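Local coordinates for CELL division control protein 6 (Pyrobaculum aerophilum, PDB 1FNN) that binds ADP and magnesium in an AAA+ ATPase module and probably takes part in the regulation of DNA replication, at residues Tyr44-Leu49 with Gly184-Arg189; Ile31-Trp36 with Tyr126-Leu131. One frame throughout, in Å; residues are numbered along the deposited sequence.

Contact 1. Residues Tyr44-Leu49 with Gly184-Arg189; sequences YPRATL and GKYVIR
The carbonyl O of Tyr186 receives the amide of Thr48, N to O 2.8 Å, and also meets the CA of Ala47 in a weaker CA-H...O contact. Two residues on, the amide of Ile188 donates to the carbonyl O of Thr48, again at 2.8 Å, with 169° at the hydrogen. Alternation of this kind, in which Thr48 both gives and accepts, is the signature of parallel strand pairing, and it ties the short edge strand 187-189 to strand 46-50. The latter lies inside the five-stranded parallel sheet of the AAA+ core, bonded on its other side to strand 160-166, and runs into the P-loop that holds ADP. Thr48 and Val187 share one face of the sheet; on the other, Leu49 and Ile188 lie side by side, CD2 of Leu49 3.7 Å from CD1 of Ile188. At the start of strand 46-50, Arg46 meets Tyr186, which lies just before strand 187-189. A bend at chi2 (-55°) folds the arginine back over Tyr44, whose carbonyl O takes NH1 at 2.8 Å while CD rests over the centre of the tyrosine ring. The guanidinium is layered: CD1 of Tyr44 lies toward the rim of one face and, over the opposite face, CE1 of Tyr186 sits 4.2 Å from CZ of Arg46, the guanidinium and Tyr186 ring planes 52° apart.

Contact 2. Residues Ile31-Trp36 with Tyr126-Leu131; sequences ILLGNW and YMFLVL
Leu33 meets Phe128 through its methyl CD1, which lies 3.7 Å from CZ and 3.9 Å from CE2 of Phe128, with the two side chains crossing at about a right angle. A turn later on the same helix, Trp36 brings the outer corner of its six-membered ring to Tyr126 and Met127. Its CH2 packs 4.0 Å from CB of Tyr126 and 3.6 Å from the carbonyl O of Met127, so the indole touches backbone as well as side chain. The indole leaves the helix with CG anti to the backbone N (chi1 -173°), which carries its distant ring across to the strand, although the axes of 31-36 and 127-131 stay 11.5 Å apart. Leu33, Trp36 and Phe128 span the interval, and the contact is largely apolar packing. In the next shell, the indole is fixed at its polar end by NE1, which donates to the carbonyl O of Phe158, while Pro45 packs against Leu33. Phe128 is bordered by Leu61 and Trp65 of helix 57-68 and by the ring of Phe76 on the neighbouring strand, and Tyr126 makes a cation-pi contact with Arg159. Helix 23-38 thereby covers a face of the central parallel sheet beside the P-loop helix, its segment 31-36 running roughly antiparallel to 127-131 (156°): a layer of helix on sheet, as in the alpha/beta core of P-loop AAA+ ATPases.

Contacts 1 and 2 have centres 11 Å apart and both reach one parallel sheet, whose strand order is 75-80, 127-132, 160-166, 46-50, 187-189. Contact 1 joins two neighbouring strands at one edge; contact 2 sets a helix against a strand two places from 46-50. Along the chain their segments alternate: 31-36, 44-49, 126-131, 184-189. Helix 23-38 leads into strand 46-50, and the two contacts touch where Leu32 packs on Ala47 and Tyr186, and Pro45 on Trp36, CG to CG 3.3 Å. One helix reaches several strands of the sheet; strand 46-50 leads to the ADP site, and strand 127-132 ends at Asp132, which binds magnesium in a structure of this protein, though not in this model.

Contact 1. Residues Tyr44-Leu49 with Gly184-Arg189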
ATOM      1  N   TYR A  44      19.839  19.512  14.083  1.00 40.11           N
ATOM      2  CA  TYR A  44      18.645  18.738  14.340  1.00 42.82           C
ATOM      3  C   TYR A  44      17.979  18.326  13.030  1.00 41.34           C
ATOM      4  O   TYR A  44      17.273  19.124  12.425  1.00 40.50           O
ATOM      5  CB  TYR A  44      17.696  19.633  15.128  1.00 40.18           C
ATOM      6  CG  TYR A  44      16.305  19.113  15.404  1.00 42.49           C
ATOM      7  CD1 TYR A  44      15.284  20.037  15.641  1.00 42.40           C
ATOM      8  CD2 TYR A  44      15.987  17.760  15.429  1.00 36.12           C
ATOM      9  CE1 TYR A  44      13.987  19.616  15.900  1.00 44.60           C
ATOM     10  CE2 TYR A  44      14.702  17.344  15.685  1.00 39.25           C
ATOM     11  CZ  TYR A  44      13.710  18.264  15.919  1.00 43.03           C
ATOM     12  OH  TYR A  44      12.425  17.852  16.176  1.00 44.48           O
ATOM     13  N   PRO A  45      18.168  17.083  12.630  1.00 40.73           N
ATOM     14  CA  PRO A  45      17.547  16.579  11.407  1.00 38.83           C
ATOM     15  C   PRO A  45      16.096  16.234  11.658  1.00 43.38           C
ATOM     16  O   PRO A  45      15.783  15.594  12.669  1.00 39.57           O
ATOM     17  CB  PRO A  45      18.345  15.348  11.058  1.00 39.81           C
ATOM     18  CG  PRO A  45      19.433  15.215  12.061  1.00 39.18           C
ATOM     19  CD  PRO A  45      19.059  16.064  13.222  1.00 34.96           C
ATOM     20  N   ARG A  46      15.182  16.686  10.791  1.00 40.05           N
ATOM     21  CA  ARG A  46      13.796  16.270  10.906  1.00 39.85           C
ATOM     22  C   ARG A  46      13.152  16.175   9.519  1.00 47.54           C
ATOM     23  O   ARG A  46      13.618  16.877   8.608  1.00 47.10           O
ATOM     24  CB  ARG A  46      12.981  17.022  11.913  1.00 45.33           C
ATOM     25  CG  ARG A  46      12.896  18.516  11.962  1.00 51.69           C
ATOM     26  CD  ARG A  46      14.234  19.256  12.057  1.00 48.41           C
ATOM     27  NE  ARG A  46      13.975  20.668  12.094  1.00 60.14           N
ATOM     28  CZ  ARG A  46      14.773  21.703  11.976  1.00 57.13           C
ATOM     29  NH1 ARG A  46      16.071  21.544  11.782  1.00 61.07           N
ATOM     30  NH2 ARG A  46      14.188  22.891  12.064  1.00 64.54           N
ATOM     31  N   ALA A  47      12.333  15.129   9.301  1.00 45.42           N
ATOM     32  CA  ALA A  47      11.595  14.979   8.045  1.00 44.80           C
ATOM     33  C   ALA A  47      10.155  14.531   8.357  1.00 47.04           C
ATOM     34  O   ALA A  47       9.893  13.903   9.380  1.00 40.30           O
ATOM     35  CB  ALA A  47      12.225  13.897   7.185  1.00 43.94           C
ATOM     36  N   THR A  48       9.253  14.720   7.404  1.00 46.09           N
ATOM     37  CA  THR A  48       7.875  14.262   7.478  1.00 41.33           C
ATOM     38  C   THR A  48       7.625  13.430   6.234  1.00 40.46           C
ATOM     39  O   THR A  48       8.034  13.918   5.174  1.00 39.78           O
ATOM     40  CB  THR A  48       6.867  15.429   7.514  1.00 43.00           C
ATOM     41  OG1 THR A  48       7.107  16.219   8.671  1.00 43.83           O
ATOM     42  CG2 THR A  48       5.437  14.923   7.580  1.00 40.73           C
ATOM     43  N   LEU A  49       7.180  12.198   6.396  1.00 37.73           N
ATOM     44  CA  LEU A  49       6.909  11.318   5.269  1.00 37.51           C
ATOM     45  C   LEU A  49       5.386  11.292   5.038  1.00 39.01           C
ATOM     46  O   LEU A  49       4.657  11.042   6.014  1.00 38.25           O
ATOM     47  CB  LEU A  49       7.394   9.886   5.559  1.00 37.06           C
ATOM     48  CG  LEU A  49       8.840   9.714   6.074  1.00 41.58           C
ATOM     49  CD1 LEU A  49       9.177   8.220   6.095  1.00 37.56           C
ATOM     50  CD2 LEU A  49       9.894  10.479   5.274  1.00 35.62           C
ATOM     51  N   GLY A 184       8.292  21.717   8.253  1.00 64.81           N
ATOM     52  CA  GLY A 184       7.851  21.986   6.894  1.00 65.87           C
ATOM     53  C   GLY A 184       9.057  22.186   5.995  1.00 67.52           C
ATOM     54  O   GLY A 184      10.130  22.605   6.420  1.00 68.05           O
ATOM     55  N   LYS A 185       8.950  21.686   4.776  1.00 68.83           N
ATOM     56  CA  LYS A 185      10.032  21.735   3.811  1.00 69.74           C
ATOM     57  C   LYS A 185      11.096  20.677   4.054  1.00 65.33           C
ATOM     58  O   LYS A 185      12.178  20.754   3.442  1.00 68.79           O
ATOM     59  CB  LYS A 185      10.663  23.124   3.697  1.00 82.03           C
ATOM     60  CG  LYS A 185      11.127  23.390   2.257  1.00 91.21           C
ATOM     61  CD  LYS A 185      10.983  24.882   1.949  1.00 98.23           C
ATOM     62  CE  LYS A 185      10.479  25.087   0.528  1.00101.39           C
ATOM     63  NZ  LYS A 185       9.944  26.465   0.336  1.00108.11           N
ATOM     64  N   TYR A 186      10.880  19.773   5.010  1.00 53.91           N
ATOM     65  CA  TYR A 186      11.639  18.527   4.987  1.00 49.56           C
ATOM     66  C   TYR A 186      10.524  17.486   4.760  1.00 46.62           C
ATOM     67  O   TYR A 186      10.194  16.772   5.694  1.00 42.22           O
ATOM     68  CB  TYR A 186      12.503  18.269   6.214  1.00 49.78           C
ATOM     69  CG  TYR A 186      13.521  19.353   6.504  1.00 51.15           C
ATOM     70  CD1 TYR A 186      13.414  20.194   7.601  1.00 51.24           C
ATOM     71  CD2 TYR A 186      14.609  19.527   5.650  1.00 51.89           C
ATOM     72  CE1 TYR A 186      14.359  21.189   7.855  1.00 48.66           C
ATOM     73  CE2 TYR A 186      15.563  20.507   5.875  1.00 50.44           C
ATOM     74  CZ  TYR A 186      15.422  21.328   6.983  1.00 51.33           C
ATOM     75  OH  TYR A 186      16.384  22.288   7.180  1.00 53.46           O
ATOM     76  N   VAL A 187       9.809  17.552   3.646  1.00 42.38           N
ATOM     77  CA  VAL A 187       8.662  16.677   3.418  1.00 41.96           C
ATOM     78  C   VAL A 187       8.960  15.733   2.283  1.00 41.57           C
ATOM     79  O   VAL A 187       9.366  16.163   1.206  1.00 40.37           O
ATOM     80  CB  VAL A 187       7.342  17.410   3.109  1.00 47.53           C
ATOM     81  CG1 VAL A 187       6.277  16.438   2.610  1.00 49.24           C
ATOM     82  CG2 VAL A 187       6.840  18.146   4.346  1.00 46.67           C
ATOM     83  N   ILE A 188       8.850  14.433   2.569  1.00 39.39           N
ATOM     84  CA  ILE A 188       9.135  13.453   1.517  1.00 36.53           C
ATOM     85  C   ILE A 188       7.800  12.765   1.188  1.00 40.45           C
ATOM     86  O   ILE A 188       7.119  12.312   2.127  1.00 36.76           O
ATOM     87  CB  ILE A 188      10.159  12.421   2.029  1.00 35.54           C
ATOM     88  CG1 ILE A 188      11.485  13.089   2.454  1.00 36.33           C
ATOM     89  CG2 ILE A 188      10.412  11.389   0.926  1.00 35.55           C
ATOM     90  CD1 ILE A 188      12.450  12.038   3.057  1.00 32.47           C
ATOM     91  N   ARG A 189       7.406  12.799  -0.076  1.00 38.02           N
ATOM     92  CA  ARG A 189       6.101  12.341  -0.494  1.00 38.24           C
ATOM     93  C   ARG A 189       6.209  11.003  -1.203  1.00 36.38           C
ATOM     94  O   ARG A 189       7.152  10.739  -1.909  1.00 38.30           O
ATOM     95  CB  ARG A 189       5.440  13.338  -1.503  1.00 40.26           C
ATOM     96  CG  ARG A 189       5.261  14.701  -0.815  1.00 43.82           C
ATOM     97  CD  ARG A 189       4.404  15.704  -1.601  1.00 45.31           C
ATOM     98  NE  ARG A 189       4.243  16.914  -0.794  1.00 48.16           N
ATOM     99  CZ  ARG A 189       3.233  17.104   0.046  1.00 50.30           C
ATOM    100  NH1 ARG A 189       2.294  16.176   0.198  1.00 53.97           N
ATOM    101  NH2 ARG A 189       3.167  18.235   0.740  1.00 49.56           N
TER

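Contact 2. Residues Ile31-Trp36 with Tyr126-Leu131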
ATOM      1  N   ILE A  31      19.933  11.929   2.458  1.00 31.78           N
ATOM      2  CA  ILE A  31      20.400  13.317   2.445  1.00 34.32           C
ATOM      3  C   ILE A  31      20.007  13.972   3.745  1.00 34.72           C
ATOM      4  O   ILE A  31      20.834  14.675   4.355  1.00 37.92           O
ATOM      5  CB  ILE A  31      19.827  14.060   1.220  1.00 37.39           C
ATOM      6  CG1 ILE A  31      20.583  13.615  -0.080  1.00 37.33           C
ATOM      7  CG2 ILE A  31      19.905  15.566   1.409  1.00 42.61           C
ATOM      8  CD1 ILE A  31      19.727  14.043  -1.282  1.00 44.93           C
ATOM      9  N   LEU A  32      18.767  13.776   4.257  1.00 30.80           N
ATOM     10  CA  LEU A  32      18.433  14.444   5.492  1.00 30.06           C
ATOM     11  C   LEU A  32      19.218  13.866   6.705  1.00 34.57           C
ATOM     12  O   LEU A  32      19.491  14.559   7.685  1.00 33.66           O
ATOM     13  CB  LEU A  32      16.930  14.393   5.800  1.00 37.98           C
ATOM     14  CG  LEU A  32      16.077  15.098   4.706  1.00 45.05           C
ATOM     15  CD1 LEU A  32      14.584  14.997   4.982  1.00 41.32           C
ATOM     16  CD2 LEU A  32      16.454  16.575   4.585  1.00 47.21           C
ATOM     17  N   LEU A  33      19.396  12.551   6.742  1.00 31.50           N
ATOM     18  CA  LEU A  33      19.902  11.909   7.945  1.00 33.60           C
ATOM     19  C   LEU A  33      21.316  11.380   7.952  1.00 35.00           C
ATOM     20  O   LEU A  33      21.865  11.156   9.052  1.00 32.84           O
ATOM     21  CB  LEU A  33      18.993  10.659   8.223  1.00 32.56           C
ATOM     22  CG  LEU A  33      17.528  10.993   8.513  1.00 35.90           C
ATOM     23  CD1 LEU A  33      16.740   9.660   8.548  1.00 35.32           C
ATOM     24  CD2 LEU A  33      17.392  11.737   9.840  1.00 33.15           C
ATOM     25  N   GLY A  34      21.910  11.031   6.834  1.00 35.34           N
ATOM     26  CA  GLY A  34      23.174  10.338   6.772  1.00 33.82           C
ATOM     27  C   GLY A  34      24.322  11.025   7.504  1.00 39.58           C
ATOM     28  O   GLY A  34      25.105  10.299   8.136  1.00 35.10           O
ATOM     29  N   ASN A  35      24.531  12.327   7.267  1.00 38.58           N
ATOM     30  CA  ASN A  35      25.646  13.008   7.937  1.00 42.02           C
ATOM     31  C   ASN A  35      25.486  12.924   9.455  1.00 39.92           C
ATOM     32  O   ASN A  35      26.450  12.704  10.182  1.00 40.64           O
ATOM     33  CB  ASN A  35      25.747  14.469   7.495  1.00 39.20           C
ATOM     34  CG  ASN A  35      26.377  14.590   6.111  1.00 37.33           C
ATOM     35  OD1 ASN A  35      27.045  13.666   5.641  1.00 36.61           O
ATOM     36  ND2 ASN A  35      26.155  15.735   5.468  1.00 38.18           N
ATOM     37  N   TRP A  36      24.283  13.220   9.937  1.00 38.51           N
ATOM     38  CA  TRP A  36      24.018  13.146  11.371  1.00 39.98           C
ATOM     39  C   TRP A  36      24.185  11.732  11.923  1.00 37.96           C
ATOM     40  O   TRP A  36      24.827  11.604  12.977  1.00 35.83           O
ATOM     41  CB  TRP A  36      22.667  13.680  11.718  1.00 31.94           C
ATOM     42  CG  TRP A  36      22.254  13.844  13.151  1.00 39.79           C
ATOM     43  CD1 TRP A  36      22.355  14.986  13.873  1.00 38.13           C
ATOM     44  CD2 TRP A  36      21.677  12.872  14.048  1.00 41.28           C
ATOM     45  NE1 TRP A  36      21.884  14.786  15.146  1.00 39.12           N
ATOM     46  CE2 TRP A  36      21.464  13.508  15.288  1.00 35.20           C
ATOM     47  CE3 TRP A  36      21.328  11.526  13.907  1.00 34.31           C
ATOM     48  CZ2 TRP A  36      20.915  12.864  16.393  1.00 32.23           C
ATOM     49  CZ3 TRP A  36      20.781  10.883  15.010  1.00 34.59           C
ATOM     50  CH2 TRP A  36      20.581  11.528  16.216  1.00 35.33           C
ATOM     51  N   TYR A 126      22.282   9.327  21.471  1.00 39.01           N
ATOM     52  CA  TYR A 126      21.742  10.004  20.279  1.00 36.59           C
ATOM     53  C   TYR A 126      20.613   9.080  19.798  1.00 35.46           C
ATOM     54  O   TYR A 126      20.810   7.869  19.660  1.00 36.51           O
ATOM     55  CB  TYR A 126      22.843  10.179  19.229  1.00 35.19           C
ATOM     56  CG  TYR A 126      23.960  11.115  19.658  1.00 38.94           C
ATOM     57  CD1 TYR A 126      25.132  10.606  20.214  1.00 43.27           C
ATOM     58  CD2 TYR A 126      23.843  12.497  19.515  1.00 43.24           C
ATOM     59  CE1 TYR A 126      26.163  11.434  20.620  1.00 44.46           C
ATOM     60  CE2 TYR A 126      24.854  13.348  19.908  1.00 47.32           C
ATOM     61  CZ  TYR A 126      26.010  12.803  20.460  1.00 50.64           C
ATOM     62  OH  TYR A 126      27.017  13.658  20.848  1.00 54.35           O
ATOM     63  N   MET A 127      19.424   9.651  19.724  1.00 34.73           N
ATOM     64  CA  MET A 127      18.199   8.971  19.384  1.00 36.96           C
ATOM     65  C   MET A 127      17.682   9.388  17.994  1.00 38.41           C
ATOM     66  O   MET A 127      17.471  10.571  17.736  1.00 34.75           O
ATOM     67  CB  MET A 127      17.148   9.341  20.454  1.00 32.57           C
ATOM     68  CG  MET A 127      15.798   8.744  20.179  1.00 30.31           C
ATOM     69  SD  MET A 127      14.568   8.801  21.446  1.00 33.70           S
ATOM     70  CE  MET A 127      14.407  10.551  21.803  1.00 36.36           C
ATOM     71  N   PHE A 128      17.500   8.403  17.132  1.00 38.19           N
ATOM     72  CA  PHE A 128      16.744   8.609  15.882  1.00 36.94           C
ATOM     73  C   PHE A 128      15.312   8.146  16.199  1.00 38.44           C
ATOM     74  O   PHE A 128      15.036   6.946  16.246  1.00 33.38           O
ATOM     75  CB  PHE A 128      17.375   7.795  14.772  1.00 38.88           C
ATOM     76  CG  PHE A 128      16.665   7.623  13.468  1.00 35.62           C
ATOM     77  CD1 PHE A 128      16.951   6.516  12.691  1.00 40.70           C
ATOM     78  CD2 PHE A 128      15.729   8.528  12.995  1.00 39.36           C
ATOM     79  CE1 PHE A 128      16.317   6.310  11.467  1.00 45.93           C
ATOM     80  CE2 PHE A 128      15.093   8.331  11.779  1.00 38.36           C
ATOM     81  CZ  PHE A 128      15.387   7.218  11.014  1.00 36.12           C
ATOM     82  N   LEU A 129      14.440   9.099  16.434  1.00 35.22           N
ATOM     83  CA  LEU A 129      13.078   8.842  16.854  1.00 35.65           C
ATOM     84  C   LEU A 129      12.099   8.919  15.689  1.00 37.52           C
ATOM     85  O   LEU A 129      12.123   9.834  14.855  1.00 35.59           O
ATOM     86  CB  LEU A 129      12.726   9.853  17.949  1.00 33.74           C
ATOM     87  CG  LEU A 129      11.305   9.821  18.519  1.00 37.58           C
ATOM     88  CD1 LEU A 129      11.011   8.494  19.242  1.00 33.96           C
ATOM     89  CD2 LEU A 129      11.081  11.015  19.453  1.00 32.03           C
ATOM     90  N   VAL A 130      11.391   7.809  15.470  1.00 35.87           N
ATOM     91  CA  VAL A 130      10.410   7.780  14.397  1.00 35.41           C
ATOM     92  C   VAL A 130       9.028   7.758  15.059  1.00 37.72           C
ATOM     93  O   VAL A 130       8.725   6.833  15.828  1.00 37.25           O
ATOM     94  CB  VAL A 130      10.584   6.527  13.501  1.00 34.18           C
ATOM     95  CG1 VAL A 130       9.452   6.494  12.481  1.00 36.69           C
ATOM     96  CG2 VAL A 130      11.953   6.544  12.798  1.00 35.97           C
ATOM     97  N   LEU A 131       8.190   8.729  14.705  1.00 34.83           N
ATOM     98  CA  LEU A 131       6.783   8.614  15.130  1.00 37.08           C
ATOM     99  C   LEU A 131       5.935   8.212  13.938  1.00 39.55           C
ATOM    100  O   LEU A 131       5.501   9.091  13.171  1.00 37.56           O
ATOM    101  CB  LEU A 131       6.341   9.965  15.719  1.00 38.39           C
ATOM    102  CG  LEU A 131       7.212  10.474  16.872  1.00 38.48           C
ATOM    103  CD1 LEU A 131       6.731  11.853  17.343  1.00 40.29           C
ATOM    104  CD2 LEU A 131       7.232   9.497  18.053  1.00 37.81           C
TER